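Long-range contacts in putative secreted endoglycosylceramidase (Rhodococcus hoagii, PDB 6JYZ), which probably hydrolyses the O-glycosidic bond between sugar and ceramide in galactosylceramide-type glycolipids, as a secreted member of glycoside hydrolase family 5: residues Asp127-Tyr132 against Arg181-Phe186; Pro155-Leu160 against Gln191-His196; Thr39-Gly44 against Ala408-Ala413; Thr352-Gly357 against Pro414-Val419. All coordinates share one frame; numbering follows the deposited sequence.

Contact 1 of 4, residues Asp127-Tyr132 against Arg181-Phe186; sequences DAWGPY and RAFQAF
The indole of Trp-129 is the bump of this contact, and the hollow that takes it is formed on helix 177-187 by Ala-182, Phe-183 and Phe-186. The methyl of Ala-182 sits over one face of the indole, its CB 3.7 Å from the centroid of the Trp-129 five-membered ring and only 6° off the normal, a CH-pi contact. The six-membered ring meets Phe-183 edge-to-face: Trp-129 CE3 stands 3.6 Å above the Phe-183 ring plane, over its centre, and the two planes lie at 78°. Such close fitting of apolar groups makes an aromatic cluster in the family 5 glycosidase domain, where the loop following strand 119-124 returns against helix 177-187. Farther out, Trp-129 CH2 presses on Phe-186 CB at 3.5 Å, with the rings oblique to each other. With chi1 at -179°, the indole of Trp-129 extends opposite the backbone N and toward helix 177-187. Phe-183 CE2 also comes to 3.5 Å from Trp-129 N. A leucine in place of Trp-129 would probably open a gap over Ala-182 and leave the face of Phe-183 without its edge partner. Outside these segments, Trp-129 NE1 is hydrogen-bonded to Thr-159 OG1, which probably limits the ring's rotation, and Phe-186 meets Phe-240 edge-to-face.

Contact 2 of 4, residues Pro155-Leu160 against Gln191-His196; sequences PEWATL and QGVQGH
The backbones come nearest at Ala-158 and Val-193, whose CA atoms are 5.8 Å apart, where a 3-10 turn (156-158) abuts the first turn of helix 193-206. This places a loop of the family 5 glycosidase domain against a helix N-terminus, with Gly-192 at the N-cap position. Val-193 directs CG1 into the junction, 3.9 Å from Ala-158 CA and 4.1 Å from Leu-160 CD1. Leu-160 lays both its methyls against the amide end of Gln-191, CD2 lying 3.8 Å from OE1. On the other flank, Trp-157 and His-196 pair edge-to-face: the indole edge points at the imidazole face, ring planes at 63°, with Trp-157 CH2 3.6 Å from His-196 CG. The indole gets there because its CG lies between the backbone N and the carbonyl carbon (chi1 63°), and Trp-157 NE1 is held by Glu-92 O. The imidazole is tethered too, since its ND1 donates to Gly-192 O, which also accepts the helical bond from His-196 N. A water bridges the segments, donating to Trp-157 O and, at 2.7 Å, to Gln-191 OE1.

Contact 3 of 4, residues Thr39-Gly44 against Ala408-Ala413; sequences TVLLRG and AYPRAA. With IPA (isopropyl alcohol), chain C.
An antiparallel strand pair joins strand 38-47, part of the family 5 barrel domain, to strand 409-414, which carries the chain into the C-terminal beta strands. Thr-39 and Ala-413 form the hydrogen-bonded pair: Thr-39 N donates to Ala-413 O at 2.9 Å, and Ala-413 N returns a bond to Thr-39 O at 3.0 Å. Val-40 and Ala-412 are the adjoining non-hydrogen-bonded pair. One step on, Leu-41 N reaches Arg-411 O at 3.0 Å. Here the chain turns a corner, and Arg-411 with Ala-412 makes a classic beta bulge opposite Glu-433. A water donates to both Thr-39 O and Pro-410 O. Leu-41 sets CD1 4.0 Å from Pro-410 CG and CB beside Tyr-409 CD2. The extended Arg-43 slides past Tyr-409 in the opposite direction, guanidinium and phenol planes 21° apart, with NH1 3.8 Å from Tyr-409 CB. With the chain bent at chi3 (56°), the guanidinium edge of Arg-411 faces an isopropanol, probably from the crystallisation liquor, whose O2 accepts from NE at 2.8 Å and from NH2 at 3.1 Å; the alcohol is also hydrogen-bonded to Glu-433 OE1. Arg-411 NH2 donates to Gly-117 O as well, and a leucine here would probably leave that carbonyl without this donor. Strand 409-414 pairs antiparallel with both 38-47 and 431-437; Tyr-409 OH is hydrogen-bonded to Gly-78 O, and Arg-43 NH2 to Asn-351 OD1, near the C-terminal end of helix 336-353, and to Ile-355 O beyond it.

Contact 4 of 4, residues Thr352-Gly357 against Pro414-Val419; sequences THRIGG and PGLTEV. With EDO (1,2-ethanediol), chain F.
Arg-354 lies against Leu-416, Thr-417 and Val-419 and gives most of its segment's share of the contact, its aliphatic stem and charged head behaving differently. The stem makes the apolar packing: Arg-354 CG rests 4.1 Å from Val-419 CG2, and CD lies 4.4 Å from Leu-416 CD2. Val-419, the buried residue of the group, directs its side chain at the other segment. The whole contact is small, 194 Å² summed over both segments. The head comes nearer but has no direct hydrogen bond across. The chain is bent at chi3 (-65°), and Thr-417 O lies over one guanidinium face; Arg-354 NH1 is 3.4 Å from Thr-417 O, at an angle too poor for a hydrogen bond. Water makes the link instead, lying at the guanidinium edge and accepting from Arg-354 NH1 at 3.0 Å and from Val-419 N at 2.9 Å. On the solvent side, the side chains of Thr-417 and Glu-418 set out away from segment 352-357. Glu-418 OE1 accepts a hydrogen bond from O1 of an ethanediol, 2.7 Å long; the diol, probably from the crystallisation liquor, is also bound by Arg-425 NE. Arg-354, with positive phi (56°), is the first residue to leave helical geometry after helix 336-353, in a Schellman motif, before strand 356-359. Across from it, Thr-417 and Glu-418 form a classic beta bulge facing Arg-425, in strand 416-420, an outermost strand of the four-stranded antiparallel sheet whose next strand is 423-428.

Overall arrangement
The contacts form two groups on opposite sides of the chain's centre. Contacts 1 and 2, centres 9 Å apart, hold the long loop after strand 119-124 to the consecutive helices 177-187 and 193-206, and meet through the Trp-129 to Thr-159 bond. Contacts 3 and 4, centres 8 Å apart, join the glycosidase domain to the C-terminal strands; probable hydrogen bonds from Arg-43 to Ile-355 and between Gly-44 and Gly-357 connect them. Contacts 1 and 3 are buried, yet contact 1 is aromatic packing and contact 3 backbone pairing. Contact 2 is partly buried and mixes ring packing with a water bridge; contact 4 lies at the surface, built largely round one arginine, with a bridging water.

Contact 1 of 4, residues Asp127-Tyr132 against Arg181-Phe186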
loop_
_atom_site.group_PDB
_atom_site.type_symbol
_atom_site.label_atom_id
_atom_site.label_comp_id
_atom_site.label_asym_id
_atom_site.label_seq_id
_atom_site.Cartn_x
_atom_site.Cartn_y
_atom_site.Cartn_z
ATOM N N ASP A 127 1.763 -3.657 -11.863
ATOM C CA ASP A 127 2.123 -2.427 -12.576
ATOM C C ASP A 127 2.038 -2.760 -14.048
ATOM O O ASP A 127 2.515 -3.818 -14.465
ATOM C CB ASP A 127 3.579 -1.984 -12.309
ATOM C CG ASP A 127 3.867 -1.792 -10.843
ATOM O OD1 ASP A 127 3.489 -0.729 -10.303
ATOM O OD2 ASP A 127 4.476 -2.693 -10.223
ATOM N N ALA A 128 1.437 -1.871 -14.852
ATOM C CA ALA A 128 1.396 -2.111 -16.290
ATOM C C ALA A 128 0.883 -3.515 -16.603
ATOM O O ALA A 128 1.403 -4.207 -17.475
ATOM C CB ALA A 128 2.739 -1.841 -16.972
ATOM N N TRP A 129 -0.177 -3.892 -15.852
ATOM C CA TRP A 129 -0.902 -5.164 -16.061
ATOM C C TRP A 129 -0.160 -6.417 -15.564
ATOM O O TRP A 129 -0.786 -7.175 -14.796
ATOM C CB TRP A 129 -1.380 -5.351 -17.525
ATOM C CG TRP A 129 -2.129 -6.655 -17.675
ATOM C CD1 TRP A 129 -1.606 -7.793 -18.239
ATOM C CD2 TRP A 129 -3.440 -6.968 -17.183
ATOM N NE1 TRP A 129 -2.576 -8.775 -18.162
ATOM C CE2 TRP A 129 -3.689 -8.329 -17.489
ATOM C CE3 TRP A 129 -4.427 -6.242 -16.497
ATOM C CZ2 TRP A 129 -4.869 -8.963 -17.096
ATOM C CZ3 TRP A 129 -5.584 -6.892 -16.106
ATOM C CH2 TRP A 129 -5.775 -8.252 -16.394
ATOM N N GLY A 130 1.048 -6.699 -16.027
ATOM C CA GLY A 130 1.685 -7.925 -15.564
ATOM C C GLY A 130 3.065 -8.130 -16.105
ATOM O O GLY A 130 3.638 -7.281 -16.787
ATOM N N PRO A 131 3.663 -9.306 -15.782
ATOM C CA PRO A 131 5.008 -9.600 -16.279
ATOM C C PRO A 131 5.125 -9.826 -17.775
ATOM O O PRO A 131 6.261 -9.822 -18.242
ATOM C CB PRO A 131 5.388 -10.956 -15.585
ATOM C CG PRO A 131 4.435 -11.030 -14.378
ATOM C CD PRO A 131 3.142 -10.345 -14.859
ATOM N N TYR A 132 4.006 -10.022 -18.472
ATOM C CA TYR A 132 4.093 -10.546 -19.838
ATOM C C TYR A 132 3.766 -9.474 -20.853
ATOM O O TYR A 132 3.510 -9.849 -22.021
ATOM C CB TYR A 132 3.184 -11.798 -19.961
ATOM C CG TYR A 132 3.623 -12.873 -19.002
ATOM C CD1 TYR A 132 4.725 -13.666 -19.311
ATOM C CD2 TYR A 132 3.050 -13.022 -17.766
ATOM C CE1 TYR A 132 5.224 -14.600 -18.389
ATOM C CE2 TYR A 132 3.520 -13.935 -16.817
ATOM C CZ TYR A 132 4.612 -14.692 -17.144
ATOM O OH TYR A 132 5.116 -15.612 -16.227
ATOM N N ARG A 181 -4.998 -2.448 -23.690
ATOM C CA ARG A 181 -5.898 -3.425 -24.260
ATOM C C ARG A 181 -6.096 -4.586 -23.270
ATOM O O ARG A 181 -7.196 -5.076 -23.141
ATOM C CB ARG A 181 -5.295 -3.940 -25.592
ATOM C CG ARG A 181 -6.176 -4.970 -26.298
ATOM C CD ARG A 181 -7.470 -4.394 -26.788
ATOM N NE ARG A 181 -8.474 -5.373 -27.261
ATOM C CZ ARG A 181 -9.379 -5.861 -26.504
ATOM N NH1 ARG A 181 -9.363 -5.681 -25.178
ATOM N NH2 ARG A 181 -10.376 -6.555 -27.022
ATOM N N ALA A 182 -5.019 -5.042 -22.613
ATOM C CA ALA A 182 -5.135 -6.149 -21.646
ATOM C C ALA A 182 -6.020 -5.729 -20.492
ATOM O O ALA A 182 -6.841 -6.517 -20.005
ATOM C CB ALA A 182 -3.788 -6.579 -21.135
ATOM N N PHE A 183 -5.889 -4.485 -20.000
ATOM C CA PHE A 183 -6.791 -4.030 -18.958
ATOM C C PHE A 183 -8.219 -3.976 -19.452
ATOM O O PHE A 183 -9.159 -4.331 -18.712
ATOM C CB PHE A 183 -6.414 -2.610 -18.438
ATOM C CG PHE A 183 -5.571 -2.685 -17.186
ATOM C CD1 PHE A 183 -6.222 -2.894 -15.984
ATOM C CD2 PHE A 183 -4.194 -2.515 -17.219
ATOM C CE1 PHE A 183 -5.431 -2.943 -14.793
ATOM C CE2 PHE A 183 -3.446 -2.580 -16.052
ATOM C CZ PHE A 183 -4.077 -2.799 -14.896
ATOM N N GLN A 184 -8.460 -3.500 -20.694
ATOM C CA GLN A 184 -9.826 -3.398 -21.163
ATOM C C GLN A 184 -10.433 -4.804 -21.298
ATOM O O GLN A 184 -11.613 -5.003 -20.990
ATOM C CB GLN A 184 -9.940 -2.613 -22.470
ATOM C CG GLN A 184 -11.402 -2.265 -22.786
ATOM C CD GLN A 184 -12.002 -1.439 -21.663
ATOM O OE1 GLN A 184 -11.343 -0.525 -21.121
ATOM N NE2 GLN A 184 -13.257 -1.698 -21.312
ATOM N N ALA A 185 -9.622 -5.793 -21.753
ATOM C CA ALA A 185 -10.119 -7.180 -21.816
ATOM C C ALA A 185 -10.536 -7.649 -20.443
ATOM O O ALA A 185 -11.582 -8.290 -20.287
ATOM C CB ALA A 185 -9.022 -8.047 -22.341
ATOM N N PHE A 186 -9.762 -7.290 -19.407
ATOM C CA PHE A 186 -10.136 -7.615 -18.035
ATOM C C PHE A 186 -11.429 -6.935 -17.643
ATOM O O PHE A 186 -12.359 -7.594 -17.090
ATOM C CB PHE A 186 -9.003 -7.194 -17.114
ATOM C CG PHE A 186 -9.309 -7.217 -15.652
ATOM C CD1 PHE A 186 -9.257 -8.416 -14.927
ATOM C CD2 PHE A 186 -9.663 -6.047 -15.024
ATOM C CE1 PHE A 186 -9.546 -8.413 -13.569
ATOM C CE2 PHE A 186 -9.987 -6.038 -13.668
ATOM C CZ PHE A 186 -9.920 -7.232 -12.921
#

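Contact 2 of 4, residues Pro155-Leu160 against Gln191-His196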
loop_
_atom_site.group_PDB
_atom_site.type_symbol
_atom_site.label_atom_id
_atom_site.label_comp_id
_atom_site.label_asym_id
_atom_site.label_seq_id
_atom_site.Cartn_x
_atom_site.Cartn_y
_atom_site.Cartn_z
ATOM N N PRO A 155 -1.214 -13.231 -14.621
ATOM C CA PRO A 155 -0.491 -14.310 -15.315
ATOM C C PRO A 155 -0.638 -14.214 -16.827
ATOM O O PRO A 155 -1.510 -13.519 -17.375
ATOM C CB PRO A 155 -1.206 -15.571 -14.793
ATOM C CG PRO A 155 -2.603 -15.124 -14.405
ATOM C CD PRO A 155 -2.427 -13.672 -13.896
ATOM N N GLU A 156 0.245 -14.959 -17.515
ATOM C CA GLU A 156 0.274 -14.889 -18.963
ATOM C C GLU A 156 -1.057 -15.310 -19.574
ATOM O O GLU A 156 -1.521 -14.695 -20.533
ATOM C CB GLU A 156 1.437 -15.721 -19.464
ATOM C CG GLU A 156 1.738 -15.525 -20.961
ATOM C CD GLU A 156 2.962 -16.281 -21.440
ATOM O OE1 GLU A 156 3.366 -17.256 -20.780
ATOM O OE2 GLU A 156 3.537 -15.828 -22.410
ATOM N N TRP A 157 -1.653 -16.379 -19.034
ATOM C CA TRP A 157 -2.881 -16.901 -19.613
ATOM C C TRP A 157 -4.015 -15.888 -19.561
ATOM O O TRP A 157 -4.997 -15.988 -20.308
ATOM C CB TRP A 157 -3.286 -18.244 -18.929
ATOM C CG TRP A 157 -3.599 -18.102 -17.447
ATOM C CD1 TRP A 157 -2.733 -18.381 -16.411
ATOM C CD2 TRP A 157 -4.837 -17.643 -16.866
ATOM N NE1 TRP A 157 -3.366 -18.163 -15.215
ATOM C CE2 TRP A 157 -4.634 -17.645 -15.459
ATOM C CE3 TRP A 157 -6.090 -17.228 -17.354
ATOM C CZ2 TRP A 157 -5.621 -17.195 -14.568
ATOM C CZ3 TRP A 157 -7.101 -16.852 -16.476
ATOM C CH2 TRP A 157 -6.822 -16.813 -15.095
ATOM N N ALA A 158 -3.948 -14.909 -18.629
ATOM C CA ALA A 158 -4.983 -13.892 -18.452
ATOM C C ALA A 158 -4.675 -12.630 -19.250
ATOM O O ALA A 158 -5.444 -11.652 -19.076
ATOM C CB ALA A 158 -5.173 -13.558 -16.991
ATOM N N THR A 159 -3.609 -12.583 -20.025
ATOM C CA THR A 159 -3.108 -11.371 -20.664
ATOM C C THR A 159 -3.503 -11.389 -22.152
ATOM O O THR A 159 -3.003 -12.219 -22.922
ATOM C CB THR A 159 -1.604 -11.326 -20.537
ATOM O OG1 THR A 159 -1.288 -11.236 -19.126
ATOM C CG2 THR A 159 -1.026 -10.074 -21.193
ATOM N N LEU A 160 -4.448 -10.535 -22.506
ATOM C CA LEU A 160 -5.133 -10.539 -23.805
ATOM C C LEU A 160 -4.891 -9.176 -24.472
ATOM O O LEU A 160 -5.665 -8.242 -24.311
ATOM C CB LEU A 160 -6.616 -10.839 -23.608
ATOM C CG LEU A 160 -6.908 -12.171 -22.885
ATOM C CD1 LEU A 160 -8.403 -12.276 -22.622
ATOM C CD2 LEU A 160 -6.362 -13.368 -23.688
ATOM N N GLN A 191 -12.961 -13.837 -21.979
ATOM C CA GLN A 191 -12.519 -15.177 -21.609
ATOM C C GLN A 191 -12.749 -15.413 -20.116
ATOM O O GLN A 191 -12.103 -16.299 -19.534
ATOM C CB GLN A 191 -11.099 -15.453 -22.072
ATOM C CG GLN A 191 -10.977 -15.364 -23.599
ATOM C CD GLN A 191 -9.560 -15.685 -24.044
ATOM O OE1 GLN A 191 -8.716 -16.300 -23.348
ATOM N NE2 GLN A 191 -9.255 -15.252 -25.240
ATOM N N GLY A 192 -13.616 -14.622 -19.480
ATOM C CA GLY A 192 -13.833 -14.788 -18.039
ATOM C C GLY A 192 -12.644 -14.392 -17.180
ATOM O O GLY A 192 -12.634 -14.754 -15.995
ATOM N N VAL A 193 -11.703 -13.588 -17.648
ATOM C CA VAL A 193 -10.504 -13.345 -16.836
ATOM C C VAL A 193 -10.841 -12.547 -15.576
ATOM O O VAL A 193 -10.197 -12.777 -14.549
ATOM C CB VAL A 193 -9.360 -12.662 -17.584
ATOM C CG1 VAL A 193 -8.845 -13.545 -18.715
ATOM C CG2 VAL A 193 -9.724 -11.266 -18.144
ATOM N N GLN A 194 -11.817 -11.645 -15.612
ATOM C CA GLN A 194 -12.161 -10.949 -14.397
ATOM C C GLN A 194 -12.840 -11.896 -13.409
ATOM O O GLN A 194 -12.552 -11.814 -12.189
ATOM C CB GLN A 194 -13.046 -9.740 -14.701
ATOM C CG GLN A 194 -13.403 -8.939 -13.460
ATOM C CD GLN A 194 -14.314 -7.767 -13.694
ATOM O OE1 GLN A 194 -14.193 -7.050 -14.800
ATOM N NE2 GLN A 194 -15.100 -7.451 -12.721
ATOM N N GLY A 195 -13.700 -12.804 -13.867
ATOM C CA GLY A 195 -14.318 -13.790 -12.951
ATOM C C GLY A 195 -13.229 -14.651 -12.312
ATOM O O GLY A 195 -13.372 -15.012 -11.132
ATOM N N HIS A 196 -12.143 -14.919 -13.013
ATOM C CA HIS A 196 -11.023 -15.627 -12.390
ATOM C C HIS A 196 -10.388 -14.848 -11.246
ATOM O O HIS A 196 -10.090 -15.411 -10.208
ATOM C CB HIS A 196 -9.950 -15.967 -13.416
ATOM C CG HIS A 196 -10.268 -17.182 -14.206
ATOM N ND1 HIS A 196 -10.880 -17.298 -15.417
ATOM C CD2 HIS A 196 -9.827 -18.397 -13.893
ATOM C CE1 HIS A 196 -10.904 -18.609 -15.781
ATOM N NE2 HIS A 196 -10.243 -19.270 -14.861
HETATM O O HOH W 1 -7.758 -16.008 -20.812
#

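Contact 3 of 4, residues Thr39-Gly44 against Ala408-Ala413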
loop_
_atom_site.group_PDB
_atom_site.type_symbol
_atom_site.label_atom_id
_atom_site.label_comp_id
_atom_site.label_asym_id
_atom_site.label_seq_id
_atom_site.Cartn_x
_atom_site.Cartn_y
_atom_site.Cartn_z
ATOM N N THR A 39 -9.315 4.340 18.072
ATOM C CA THR A 39 -8.907 4.816 16.761
ATOM C C THR A 39 -7.513 4.302 16.463
ATOM O O THR A 39 -6.585 4.448 17.286
ATOM C CB THR A 39 -8.890 6.340 16.773
ATOM O OG1 THR A 39 -10.194 6.790 17.123
ATOM C CG2 THR A 39 -8.499 6.887 15.429
ATOM N N VAL A 40 -7.315 3.699 15.281
ATOM C CA VAL A 40 -6.062 3.078 14.932
ATOM C C VAL A 40 -5.392 3.837 13.807
ATOM O O VAL A 40 -6.014 3.987 12.742
ATOM C CB VAL A 40 -6.285 1.579 14.623
ATOM C CG1 VAL A 40 -4.978 0.959 14.123
ATOM C CG2 VAL A 40 -6.771 0.850 15.882
ATOM N N LEU A 41 -4.119 4.179 13.940
ATOM C CA LEU A 41 -3.344 4.719 12.848
ATOM C C LEU A 41 -2.430 3.615 12.366
ATOM O O LEU A 41 -1.557 3.124 13.102
ATOM C CB LEU A 41 -2.518 5.942 13.331
ATOM C CG LEU A 41 -3.321 7.181 13.762
ATOM C CD1 LEU A 41 -2.366 8.272 14.186
ATOM C CD2 LEU A 41 -4.236 7.679 12.618
ATOM N N LEU A 42 -2.601 3.277 11.092
ATOM C CA LEU A 42 -1.851 2.211 10.439
ATOM C C LEU A 42 -0.782 2.863 9.594
ATOM O O LEU A 42 -1.102 3.345 8.464
ATOM C CB LEU A 42 -2.774 1.331 9.590
ATOM C CG LEU A 42 -3.815 0.522 10.373
ATOM C CD1 LEU A 42 -4.761 -0.125 9.367
ATOM C CD2 LEU A 42 -3.108 -0.516 11.258
ATOM N N ARG A 43 0.466 2.924 10.073
ATOM C CA ARG A 43 1.560 3.561 9.345
ATOM C C ARG A 43 2.659 2.565 9.138
ATOM O O ARG A 43 3.101 1.880 10.095
ATOM C CB ARG A 43 2.030 4.758 10.171
ATOM C CG ARG A 43 0.889 5.795 10.061
ATOM C CD ARG A 43 1.339 7.106 10.634
ATOM N NE ARG A 43 0.248 8.080 10.556
ATOM C CZ ARG A 43 0.426 9.231 11.148
ATOM N NH1 ARG A 43 1.582 9.494 11.758
ATOM N NH2 ARG A 43 -0.575 10.085 11.180
ATOM N N GLY A 44 3.172 2.480 7.919
ATOM C CA GLY A 44 4.198 1.474 7.653
ATOM C C GLY A 44 4.694 1.586 6.225
ATOM O O GLY A 44 4.791 2.697 5.681
ATOM N N ALA A 408 7.233 9.685 16.103
ATOM C CA ALA A 408 6.309 9.244 17.128
ATOM C C ALA A 408 4.862 9.361 16.657
ATOM O O ALA A 408 4.475 10.366 15.976
ATOM C CB ALA A 408 6.512 10.136 18.387
ATOM N N TYR A 409 4.008 8.425 17.058
ATOM C CA TYR A 409 2.579 8.519 16.784
ATOM C C TYR A 409 1.807 7.604 17.710
ATOM O O TYR A 409 2.351 6.585 18.158
ATOM C CB TYR A 409 2.232 8.174 15.294
ATOM C CG TYR A 409 2.389 6.707 14.903
ATOM C CD1 TYR A 409 3.642 6.143 14.806
ATOM C CD2 TYR A 409 1.275 5.932 14.688
ATOM C CE1 TYR A 409 3.809 4.788 14.488
ATOM C CE2 TYR A 409 1.422 4.581 14.342
ATOM C CZ TYR A 409 2.679 4.022 14.276
ATOM O OH TYR A 409 2.797 2.682 13.920
ATOM N N PRO A 410 0.531 7.858 17.918
ATOM C CA PRO A 410 -0.340 6.928 18.652
ATOM C C PRO A 410 -0.793 5.815 17.704
ATOM O O PRO A 410 -1.466 6.084 16.675
ATOM C CB PRO A 410 -1.523 7.793 19.117
ATOM C CG PRO A 410 -1.594 8.898 18.033
ATOM C CD PRO A 410 -0.173 9.149 17.595
ATOM N N ARG A 411 -0.453 4.587 18.012
ATOM C CA ARG A 411 -0.942 3.422 17.274
ATOM C C ARG A 411 -2.427 3.217 17.471
ATOM O O ARG A 411 -3.198 2.944 16.514
ATOM C CB ARG A 411 -0.183 2.157 17.700
ATOM C CG ARG A 411 1.314 2.199 17.422
ATOM C CD ARG A 411 1.997 1.076 18.255
ATOM N NE ARG A 411 1.461 -0.266 18.013
ATOM C CZ ARG A 411 2.036 -1.231 17.284
ATOM N NH1 ARG A 411 3.195 -1.070 16.716
ATOM N NH2 ARG A 411 1.339 -2.335 17.159
ATOM N N ALA A 412 -2.893 3.336 18.702
ATOM C CA ALA A 412 -4.271 3.106 19.067
ATOM C C ALA A 412 -4.633 4.021 20.222
ATOM O O ALA A 412 -3.846 4.095 21.203
ATOM C CB ALA A 412 -4.518 1.643 19.436
ATOM N N ALA A 413 -5.748 4.729 20.117
ATOM C CA ALA A 413 -6.099 5.669 21.175
ATOM C C ALA A 413 -7.581 5.845 21.198
ATOM O O ALA A 413 -8.186 6.051 20.119
ATOM C CB ALA A 413 -5.432 6.968 20.966
HETATM C C1 IPA C . -2.578 -0.831 16.955
HETATM C C2 IPA C . -2.357 -1.534 18.298
HETATM C C3 IPA C . -2.406 -3.025 18.229
HETATM O O2 IPA C . -1.048 -1.234 18.795
HETATM O O HOH W 2 -4.290 6.314 17.384
#

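Contact 4 of 4, residues Thr352-Gly357 against Pro414-Val419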
loop_
_atom_site.group_PDB
_atom_site.type_symbol
_atom_site.label_atom_id
_atom_site.label_comp_id
_atom_site.label_asym_id
_atom_site.label_seq_id
_atom_site.Cartn_x
_atom_site.Cartn_y
_atom_site.Cartn_z
ATOM N N THR A 352 -2.296 15.913 10.755
ATOM C CA THR A 352 -3.407 16.857 10.758
ATOM C C THR A 352 -4.730 16.183 10.423
ATOM O O THR A 352 -5.786 16.499 10.957
ATOM C CB THR A 352 -3.125 17.934 9.691
ATOM O OG1 THR A 352 -1.949 18.642 10.097
ATOM C CG2 THR A 352 -4.301 18.820 9.291
ATOM N N HIS A 353 -4.702 15.227 9.450
ATOM C CA HIS A 353 -5.900 14.552 9.002
ATOM C C HIS A 353 -6.167 13.220 9.714
ATOM O O HIS A 353 -7.164 12.583 9.485
ATOM C CB HIS A 353 -5.831 14.356 7.480
ATOM C CG HIS A 353 -5.811 15.663 6.753
ATOM N ND1 HIS A 353 -6.930 16.491 6.690
ATOM C CD2 HIS A 353 -4.815 16.244 6.068
ATOM C CE1 HIS A 353 -6.570 17.564 5.959
ATOM N NE2 HIS A 353 -5.312 17.461 5.591
ATOM N N ARG A 354 -5.235 12.825 10.590
ATOM C CA ARG A 354 -5.370 11.583 11.374
ATOM C C ARG A 354 -5.576 10.354 10.482
ATOM O O ARG A 354 -6.492 9.585 10.691
ATOM C CB ARG A 354 -6.459 11.681 12.446
ATOM C CG ARG A 354 -6.239 12.902 13.357
ATOM C CD ARG A 354 -7.300 12.955 14.489
ATOM N NE ARG A 354 -8.559 13.156 13.911
ATOM C CZ ARG A 354 -8.799 14.363 13.325
ATOM N NH1 ARG A 354 -7.907 15.324 13.354
ATOM N NH2 ARG A 354 -9.864 14.538 12.599
ATOM N N ILE A 355 -4.649 10.220 9.523
ATOM C CA ILE A 355 -4.700 9.030 8.665
ATOM C C ILE A 355 -3.411 8.247 8.792
ATOM O O ILE A 355 -2.358 8.697 9.243
ATOM C CB ILE A 355 -4.989 9.372 7.178
ATOM C CG1 ILE A 355 -3.801 10.093 6.533
ATOM C CG2 ILE A 355 -6.308 10.120 7.063
ATOM C CD1 ILE A 355 -3.850 10.023 4.978
ATOM N N GLY A 356 -3.541 7.003 8.324
ATOM C CA GLY A 356 -2.387 6.148 8.085
ATOM C C GLY A 356 -2.072 6.054 6.585
ATOM O O GLY A 356 -2.733 6.604 5.705
ATOM N N GLY A 357 -1.046 5.268 6.342
ATOM C CA GLY A 357 -0.658 4.950 4.992
ATOM C C GLY A 357 0.631 4.161 4.946
ATOM O O GLY A 357 1.217 3.815 5.984
ATOM N N PRO A 414 -8.271 5.728 22.328
ATOM C CA PRO A 414 -9.725 5.825 22.350
ATOM C C PRO A 414 -10.194 7.254 22.130
ATOM O O PRO A 414 -9.710 8.203 22.768
ATOM C CB PRO A 414 -10.118 5.358 23.776
ATOM C CG PRO A 414 -8.966 5.724 24.554
ATOM C CD PRO A 414 -7.703 5.521 23.686
ATOM N N GLY A 415 -11.123 7.493 21.224
ATOM C CA GLY A 415 -11.648 8.837 21.010
ATOM C C GLY A 415 -10.548 9.796 20.621
ATOM O O GLY A 415 -10.625 10.957 21.006
ATOM N N LEU A 416 -9.560 9.420 19.789
ATOM C CA LEU A 416 -8.526 10.335 19.356
ATOM C C LEU A 416 -9.141 11.553 18.691
ATOM O O LEU A 416 -10.016 11.402 17.826
ATOM C CB LEU A 416 -7.657 9.581 18.350
ATOM C CG LEU A 416 -6.444 10.306 17.847
ATOM C CD1 LEU A 416 -5.384 10.546 18.940
ATOM C CD2 LEU A 416 -5.835 9.494 16.698
ATOM N N THR A 417 -8.669 12.747 19.049
ATOM C CA THR A 417 -9.157 13.980 18.424
ATOM C C THR A 417 -8.073 14.743 17.710
ATOM O O THR A 417 -8.432 15.472 16.755
ATOM C CB THR A 417 -9.924 14.879 19.400
ATOM O OG1 THR A 417 -9.009 15.188 20.443
ATOM C CG2 THR A 417 -11.196 14.242 19.940
ATOM N N GLU A 418 -6.818 14.697 18.120
ATOM C CA GLU A 418 -5.810 15.510 17.490
ATOM C C GLU A 418 -4.489 14.782 17.587
ATOM O O GLU A 418 -4.161 14.186 18.625
ATOM C CB GLU A 418 -5.668 16.831 18.253
ATOM C CG GLU A 418 -6.788 17.805 18.052
ATOM C CD GLU A 418 -6.586 19.174 18.704
ATOM O OE1 GLU A 418 -5.416 19.577 18.912
ATOM O OE2 GLU A 418 -7.619 19.832 18.993
ATOM N N VAL A 419 -3.699 14.867 16.542
ATOM C CA VAL A 419 -2.376 14.347 16.461
ATOM C C VAL A 419 -1.469 15.419 15.895
ATOM O O VAL A 419 -1.787 15.965 14.813
ATOM C CB VAL A 419 -2.303 13.093 15.540
ATOM C CG1 VAL A 419 -0.912 12.532 15.517
ATOM C CG2 VAL A 419 -3.297 12.053 16.008
HETATM C C1 EDO F . -2.277 17.946 19.810
HETATM O O1 EDO F . -3.536 18.347 20.342
HETATM C C2 EDO F . -1.324 17.937 20.917
HETATM O O2 EDO F . -1.401 19.033 21.814
HETATM O O HOH W 3 -5.034 15.907 14.170
#